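PDB 4HPP: probable glutamine synthetase from Pseudomonas aeruginosa, which belongs to the glutamine synthetase family, with an N-terminal beta domain followed by a catalytic domain, and assembles from several identical subunits. Local coordinates for residues F12-R24 against C39-D52. Numbering follows the deposited sequence.
Sequences FVTTDLAGITRGR and CGWVPANSSLTPQD
Gly23 faces Trp41 and Arg24 faces Cys39 where strand 21-24 passes strand 39-41, the two axes 8.0 Å apart and their directions at 129°. The strands do not pair, so side chains fill the gap. Trp41 is the centre of the packing. Its CG lies anti to the backbone N (chi1 -162°), which carries the indole in among residues of 12-24. Thr14 CG2 meets the indole obliquely, 4.0 Å from Trp41 CZ2. Asn45 ND2, from the same segment as Trp41, lies over the centre of one face. Arg22 CB approaches the indole obliquely, 3.5 Å from Trp41 CH2.

Beyond this point Arg22 bends at chi3, and its guanidinium reaches two carboxylates at its edge. NH1 gives a bond to the syn lone pair of Asp16 OD1, 2.5 Å away. NH2 bonds Asp52 OD1 at 2.8 Å, in the guanidinium plane but with an N-H...O angle of 137°. Leu48 CD1 and Ile20 CG2 cover opposite guanidinium faces, and Arg22 NE bonds Ala147 O of a second subunit. These contacts should fix the rotation of the group. Water 1 links Asp16 OD1 to Asn45 O, the latter bond weak.

Arg24 extends across Gly40, whose O lies 3.0 Å from Arg24 CZ, over the guanidinium centre. The oxygen is above the plane, so the N-H angles are too poor for hydrogen bonds. Water 2 joins Arg24 NH1 to Gly40 N. Cys39 SG meets the edge of the Phe12 ring, 3.8 Å from CD2.

The arrangement brings hairpin 9-27 against strand 39-41 and the chain that follows it. The two outermost strands of the five-stranded mixed sheet of the glutamine synthetase N-terminal domain thus come close without pairing. The Asp16-Arg22-Asp52 salt-bridge network lies at a subunit interface.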
ATOM      1  N   PHE A  12     -19.654  31.463  12.224  1.00 51.61           N
ATOM      2  CA  PHE A  12     -20.758  31.896  13.078  1.00 50.36           C
ATOM      3  C   PHE A  12     -21.862  30.800  12.970  1.00 52.11           C
ATOM      4  O   PHE A  12     -22.324  30.460  11.865  1.00 47.15           O
ATOM      5  CB  PHE A  12     -21.358  33.251  12.625  1.00 46.62           C
ATOM      6  CG  PHE A  12     -20.389  34.394  12.579  1.00 46.16           C
ATOM      7  CD1 PHE A  12     -19.200  34.394  13.348  1.00 47.17           C
ATOM      8  CD2 PHE A  12     -20.658  35.518  11.783  1.00 49.75           C
ATOM      9  CE1 PHE A  12     -18.317  35.466  13.304  1.00 41.11           C
ATOM     10  CE2 PHE A  12     -19.753  36.618  11.741  1.00 45.68           C
ATOM     11  CZ  PHE A  12     -18.583  36.569  12.488  1.00 44.01           C
ATOM     12  N   VAL A  13     -22.270  30.270  14.124  1.00 48.01           N
ATOM     13  CA  VAL A  13     -23.283  29.239  14.201  1.00 42.43           C
ATOM     14  C   VAL A  13     -24.544  29.601  14.968  1.00 43.60           C
ATOM     15  O   VAL A  13     -24.548  30.479  15.843  1.00 46.78           O
ATOM     16  CB  VAL A  13     -22.707  27.951  14.787  1.00 42.25           C
ATOM     17  CG1 VAL A  13     -21.522  27.507  13.967  1.00 40.78           C
ATOM     18  CG2 VAL A  13     -22.293  28.129  16.236  1.00 45.98           C
ATOM     19  N   THR A  14     -25.622  28.895  14.638  1.00 42.44           N
ATOM     20  CA  THR A  14     -26.825  28.891  15.464  1.00 39.32           C
ATOM     21  C   THR A  14     -27.253  27.464  15.507  1.00 46.49           C
ATOM     22  O   THR A  14     -26.951  26.696  14.578  1.00 47.08           O
ATOM     23  CB  THR A  14     -27.935  29.733  14.853  1.00 40.13           C
ATOM     24  OG1 THR A  14     -29.059  29.786  15.752  1.00 41.05           O
ATOM     25  CG2 THR A  14     -28.274  29.230  13.464  1.00 33.67           C
ATOM     26  N   THR A  15     -27.906  27.074  16.596  1.00 44.78           N
ATOM     27  CA  THR A  15     -28.411  25.717  16.717  1.00 41.81           C
ATOM     28  C   THR A  15     -29.920  25.841  16.592  1.00 44.48           C
ATOM     29  O   THR A  15     -30.541  26.530  17.393  1.00 48.42           O
ATOM     30  CB  THR A  15     -27.963  25.095  18.037  1.00 43.11           C
ATOM     31  OG1 THR A  15     -26.540  25.038  18.021  1.00 44.11           O
ATOM     32  CG2 THR A  15     -28.556  23.686  18.265  1.00 39.14           C
ATOM     33  N   ASP A  16     -30.499  25.237  15.548  1.00 47.41           N
ATOM     34  CA  ASP A  16     -31.886  25.532  15.238  1.00 46.72           C
ATOM     35  C   ASP A  16     -32.785  24.639  16.016  1.00 49.74           C
ATOM     36  O   ASP A  16     -32.315  23.876  16.866  1.00 47.62           O
ATOM     37  CB  ASP A  16     -32.184  25.498  13.736  1.00 48.50           C
ATOM     38  CG  ASP A  16     -31.994  24.148  13.146  1.00 49.80           C
ATOM     39  OD1 ASP A  16     -31.745  24.045  11.922  1.00 51.03           O
ATOM     40  OD2 ASP A  16     -32.094  23.190  13.919  1.00 45.03           O
ATOM     41  N   LEU A  17     -34.083  24.754  15.727  1.00 54.47           N
ATOM     42  CA  LEU A  17     -35.118  24.160  16.579  1.00 52.36           C
ATOM     43  C   LEU A  17     -35.145  22.676  16.315  1.00 45.95           C
ATOM     44  O   LEU A  17     -35.753  21.842  17.083  1.00 47.00           O
ATOM     45  CB  LEU A  17     -36.485  24.789  16.294  1.00 50.50           C
ATOM     46  CG  LEU A  17     -36.523  26.297  16.436  1.00 45.76           C
ATOM     47  CD1 LEU A  17     -37.885  26.733  15.959  1.00 46.85           C
ATOM     48  CD2 LEU A  17     -36.263  26.726  17.863  1.00 42.53           C
ATOM     49  N   ALA A  18     -34.446  22.362  15.233  1.00 38.07           N
ATOM     50  CA  ALA A  18     -34.279  20.979  14.795  1.00 45.47           C
ATOM     51  C   ALA A  18     -33.035  20.313  15.468  1.00 44.20           C
ATOM     52  O   ALA A  18     -32.696  19.143  15.223  1.00 45.43           O
ATOM     53  CB  ALA A  18     -34.241  20.937  13.260  1.00 46.08           C
ATOM     54  N   GLY A  19     -32.370  21.082  16.330  1.00 47.36           N
ATOM     55  CA  GLY A  19     -31.212  20.615  17.087  1.00 42.86           C
ATOM     56  C   GLY A  19     -30.003  20.458  16.211  1.00 43.11           C
ATOM     57  O   GLY A  19     -29.043  19.794  16.616  1.00 43.14           O
ATOM     58  N   ILE A  20     -30.034  21.094  15.036  1.00 41.03           N
ATOM     59  CA  ILE A  20     -28.872  21.176  14.126  1.00 40.33           C
ATOM     60  C   ILE A  20     -28.140  22.517  14.249  1.00 44.54           C
ATOM     61  O   ILE A  20     -28.786  23.575  14.307  1.00 50.12           O
ATOM     62  CB  ILE A  20     -29.304  20.964  12.646  1.00 41.61           C
ATOM     63  CG1 ILE A  20     -29.613  19.494  12.356  1.00 47.49           C
ATOM     64  CG2 ILE A  20     -28.130  21.168  11.701  1.00 42.55           C
ATOM     65  CD1 ILE A  20     -30.754  18.943  13.151  1.00 48.72           C
ATOM     66  N   THR A  21     -26.801  22.485  14.261  1.00 43.10           N
ATOM     67  CA  THR A  21     -25.948  23.695  14.336  1.00 39.08           C
ATOM     68  C   THR A  21     -25.449  24.002  12.957  1.00 38.11           C
ATOM     69  O   THR A  21     -24.773  23.165  12.344  1.00 36.16           O
ATOM     70  CB  THR A  21     -24.710  23.417  15.176  1.00 37.96           C
ATOM     71  OG1 THR A  21     -25.120  22.650  16.271  1.00 43.45           O
ATOM     72  CG2 THR A  21     -24.051  24.627  15.709  1.00 42.19           C
ATOM     73  N   ARG A  22     -25.727  25.219  12.509  1.00 40.61           N
ATOM     74  CA  ARG A  22     -25.554  25.676  11.148  1.00 37.82           C
ATOM     75  C   ARG A  22     -24.823  27.011  11.181  1.00 42.78           C
ATOM     76  O   ARG A  22     -24.912  27.725  12.185  1.00 38.29           O
ATOM     77  CB  ARG A  22     -26.942  25.867  10.557  1.00 38.20           C
ATOM     78  CG  ARG A  22     -27.621  24.516  10.282  1.00 43.45           C
ATOM     79  CD  ARG A  22     -29.147  24.522  10.244  1.00 39.09           C
ATOM     80  NE  ARG A  22     -29.482  23.620   9.173  1.00 42.43           N
ATOM     81  CZ  ARG A  22     -30.370  22.610   9.184  1.00 40.73           C
ATOM     82  NH1 ARG A  22     -31.199  22.338  10.174  1.00 40.06           N
ATOM     83  NH2 ARG A  22     -30.459  21.887   8.114  1.00 44.46           N
ATOM     84  N   GLY A  23     -24.101  27.360  10.111  1.00 42.73           N
ATOM     85  CA  GLY A  23     -23.564  28.689  10.039  1.00 36.54           C
ATOM     86  C   GLY A  23     -22.823  28.928   8.764  1.00 42.29           C
ATOM     87  O   GLY A  23     -23.031  28.212   7.774  1.00 37.22           O
ATOM     88  N   ARG A  24     -21.919  29.921   8.812  1.00 37.21           N
ATOM     89  CA  ARG A  24     -21.221  30.418   7.647  1.00 37.23           C
ATOM     90  C   ARG A  24     -19.875  30.830   8.116  1.00 43.89           C
ATOM     91  O   ARG A  24     -19.738  31.214   9.271  1.00 43.00           O
ATOM     92  CB  ARG A  24     -21.889  31.691   7.159  1.00 38.09           C
ATOM     93  CG  ARG A  24     -23.132  31.426   6.364  1.00 45.30           C
ATOM     94  CD  ARG A  24     -23.743  32.703   5.852  1.00 44.85           C
ATOM     95  NE  ARG A  24     -25.125  32.453   5.504  1.00 48.94           N
ATOM     96  CZ  ARG A  24     -25.901  33.356   4.928  1.00 56.12           C
ATOM     97  NH1 ARG A  24     -25.383  34.547   4.673  1.00 51.83           N
ATOM     98  NH2 ARG A  24     -27.184  33.075   4.634  1.00 53.66           N
ATOM     99  N   CYS A  39     -23.261  37.770  10.173  1.00 52.78           N
ATOM    100  CA  CYS A  39     -23.467  37.282   8.799  1.00 46.25           C
ATOM    101  C   CYS A  39     -24.935  37.135   8.500  1.00 46.64           C
ATOM    102  O   CYS A  39     -25.741  36.951   9.420  1.00 52.08           O
ATOM    103  CB  CYS A  39     -22.815  35.908   8.595  1.00 44.98           C
ATOM    104  SG  CYS A  39     -23.575  34.524   9.496  1.00 54.46           S
ATOM    105  N   GLY A  40     -25.292  37.158   7.219  1.00 45.89           N
ATOM    106  CA  GLY A  40     -26.682  36.956   6.823  1.00 45.92           C
ATOM    107  C   GLY A  40     -27.261  35.611   7.270  1.00 47.96           C
ATOM    108  O   GLY A  40     -26.539  34.683   7.581  1.00 48.45           O
ATOM    109  N   TRP A  41     -28.578  35.517   7.343  1.00 50.23           N
ATOM    110  CA  TRP A  41     -29.250  34.242   7.633  1.00 51.53           C
ATOM    111  C   TRP A  41     -30.661  34.377   7.173  1.00 47.27           C
ATOM    112  O   TRP A  41     -31.161  35.491   7.046  1.00 62.14           O
ATOM    113  CB  TRP A  41     -29.179  33.956   9.136  1.00 51.70           C
ATOM    114  CG  TRP A  41     -29.434  32.533   9.478  1.00 48.67           C
ATOM    115  CD1 TRP A  41     -30.513  32.002  10.180  1.00 48.46           C
ATOM    116  CD2 TRP A  41     -28.621  31.369   9.079  1.00 48.88           C
ATOM    117  NE1 TRP A  41     -30.408  30.619  10.264  1.00 47.53           N
ATOM    118  CE2 TRP A  41     -29.282  30.191   9.640  1.00 48.25           C
ATOM    119  CE3 TRP A  41     -27.445  31.204   8.385  1.00 42.93           C
ATOM    120  CZ2 TRP A  41     -28.762  28.924   9.479  1.00 53.09           C
ATOM    121  CZ3 TRP A  41     -26.928  29.928   8.252  1.00 43.28           C
ATOM    122  CH2 TRP A  41     -27.572  28.818   8.758  1.00 45.31           C
ATOM    123  N   VAL A  42     -31.325  33.273   6.888  1.00 49.24           N
ATOM    124  CA  VAL A  42     -32.657  33.294   6.206  1.00 50.22           C
ATOM    125  C   VAL A  42     -33.653  32.752   7.248  1.00 53.91           C
ATOM    126  O   VAL A  42     -33.407  31.691   7.816  1.00 60.19           O
ATOM    127  CB  VAL A  42     -32.604  32.454   4.893  1.00 52.29           C
ATOM    128  CG1 VAL A  42     -33.981  32.198   4.291  1.00 54.26           C
ATOM    129  CG2 VAL A  42     -31.697  33.121   3.866  1.00 45.83           C
ATOM    130  N   PRO A  43     -34.742  33.493   7.557  1.00 54.09           N
ATOM    131  CA  PRO A  43     -35.678  33.051   8.602  1.00 51.05           C
ATOM    132  C   PRO A  43     -36.286  31.670   8.333  1.00 53.72           C
ATOM    133  O   PRO A  43     -36.523  30.894   9.285  1.00 59.10           O
ATOM    134  CB  PRO A  43     -36.786  34.102   8.545  1.00 48.46           C
ATOM    135  CG  PRO A  43     -36.167  35.294   7.895  1.00 51.38           C
ATOM    136  CD  PRO A  43     -35.271  34.678   6.857  1.00 58.39           C
ATOM    137  N   ALA A  44     -36.516  31.362   7.055  1.00 49.96           N
ATOM    138  CA  ALA A  44     -37.151  30.100   6.665  1.00 60.46           C
ATOM    139  C   ALA A  44     -36.316  28.850   7.025  1.00 64.49           C
ATOM    140  O   ALA A  44     -36.874  27.726   7.036  1.00 64.19           O
ATOM    141  CB  ALA A  44     -37.551  30.099   5.184  1.00 50.97           C
ATOM    142  N   ASN A  45     -35.023  29.050   7.338  1.00 53.88           N
ATOM    143  CA  ASN A  45     -34.140  27.953   7.793  1.00 56.57           C
ATOM    144  C   ASN A  45     -34.642  27.360   9.101  1.00 60.71           C
ATOM    145  O   ASN A  45     -34.462  26.168   9.367  1.00 61.43           O
ATOM    146  CB  ASN A  45     -32.710  28.421   7.995  1.00 55.71           C
ATOM    147  CG  ASN A  45     -32.055  28.855   6.709  1.00 60.45           C
ATOM    148  OD1 ASN A  45     -32.465  28.451   5.635  1.00 57.34           O
ATOM    149  ND2 ASN A  45     -31.010  29.670   6.814  1.00 65.61           N
ATOM    150  N   SER A  46     -35.300  28.201   9.898  1.00 58.93           N
ATOM    151  CA  SER A  46     -35.915  27.764  11.149  1.00 55.80           C
ATOM    152  C   SER A  46     -37.170  26.895  10.937  1.00 58.32           C
ATOM    153  O   SER A  46     -37.664  26.263  11.884  1.00 59.38           O
ATOM    154  CB  SER A  46     -36.229  28.960  12.040  1.00 56.36           C
ATOM    155  OG  SER A  46     -35.096  29.810  12.161  1.00 60.66           O
ATOM    156  N   SER A  47     -37.661  26.802   9.709  1.00 50.43           N
ATOM    157  CA  SER A  47     -38.679  25.792   9.450  1.00 49.82           C
ATOM    158  C   SER A  47     -38.112  24.483   8.872  1.00 57.34           C
ATOM    159  O   SER A  47     -38.911  23.644   8.434  1.00 56.16           O
ATOM    160  CB  SER A  47     -39.791  26.320   8.515  1.00 51.02           C
ATOM    161  OG  SER A  47     -40.242  27.639   8.826  1.00 56.79           O
ATOM    162  N   LEU A  48     -36.779  24.300   8.801  1.00 55.65           N
ATOM    163  CA  LEU A  48     -36.272  23.007   8.283  1.00 53.92           C
ATOM    164  C   LEU A  48     -36.461  21.937   9.312  1.00 51.51           C
ATOM    165  O   LEU A  48     -36.136  22.134  10.479  1.00 57.50           O
ATOM    166  CB  LEU A  48     -34.809  23.016   7.843  1.00 53.34           C
ATOM    167  CG  LEU A  48     -34.339  23.784   6.587  1.00 54.01           C
ATOM    168  CD1 LEU A  48     -32.858  24.130   6.664  1.00 44.89           C
ATOM    169  CD2 LEU A  48     -34.618  23.079   5.280  1.00 53.02           C
ATOM    170  N   THR A  49     -37.016  20.821   8.841  1.00 54.13           N
ATOM    171  CA  THR A  49     -37.242  19.605   9.609  1.00 54.94           C
ATOM    172  C   THR A  49     -35.943  18.809   9.652  1.00 56.09           C
ATOM    173  O   THR A  49     -35.024  19.114   8.910  1.00 54.24           O
ATOM    174  CB  THR A  49     -38.343  18.698   8.968  1.00 51.16           C
ATOM    175  OG1 THR A  49     -37.975  18.371   7.625  1.00 53.20           O
ATOM    176  CG2 THR A  49     -39.691  19.377   8.983  1.00 50.83           C
ATOM    177  N   PRO A  50     -35.874  17.750  10.488  1.00 55.34           N
ATOM    178  CA  PRO A  50     -34.642  16.967  10.404  1.00 54.11           C
ATOM    179  C   PRO A  50     -34.292  16.448   8.999  1.00 57.47           C
ATOM    180  O   PRO A  50     -33.120  16.242   8.682  1.00 66.71           O
ATOM    181  CB  PRO A  50     -34.900  15.831  11.391  1.00 56.94           C
ATOM    182  CG  PRO A  50     -35.785  16.456  12.453  1.00 55.86           C
ATOM    183  CD  PRO A  50     -36.655  17.447  11.713  1.00 52.73           C
ATOM    184  N   GLN A  51     -35.289  16.284   8.144  1.00 65.24           N
ATOM    185  CA  GLN A  51     -35.074  15.693   6.828  1.00 67.41           C
ATOM    186  C   GLN A  51     -34.764  16.760   5.794  1.00 65.83           C
ATOM    187  O   GLN A  51     -34.734  16.488   4.601  1.00 65.11           O
ATOM    188  CB  GLN A  51     -36.268  14.830   6.407  1.00 61.93           C
ATOM    189  CG  GLN A  51     -36.537  13.675   7.355  1.00 55.34           C
ATOM    190  CD  GLN A  51     -37.246  14.104   8.643  1.00 54.96           C
ATOM    191  OE1 GLN A  51     -37.778  15.227   8.755  1.00 53.58           O
ATOM    192  NE2 GLN A  51     -37.229  13.214   9.642  1.00 56.73           N
ATOM    193  N   ASP A  52     -34.542  17.972   6.286  1.00 61.75           N
ATOM    194  CA  ASP A  52     -34.098  19.117   5.480  1.00 66.63           C
ATOM    195  C   ASP A  52     -35.146  19.722   4.568  1.00 70.39           C
ATOM    196  O   ASP A  52     -34.811  20.389   3.590  1.00 67.20           O
ATOM    197  CB  ASP A  52     -32.769  18.814   4.741  1.00 63.65           C
ATOM    198  CG  ASP A  52     -31.512  19.126   5.619  1.00 60.38           C
ATOM    199  OD1 ASP A  52     -31.693  19.726   6.725  1.00 50.25           O
ATOM    200  OD2 ASP A  52     -30.383  18.773   5.195  1.00 53.91           O
TER
HETATM  201  O   HOH W   1     -31.735  26.172  10.493  1.00 52.96           O
HETATM  202  O   HOH W   2     -23.307  36.490   5.221  1.00 38.15           O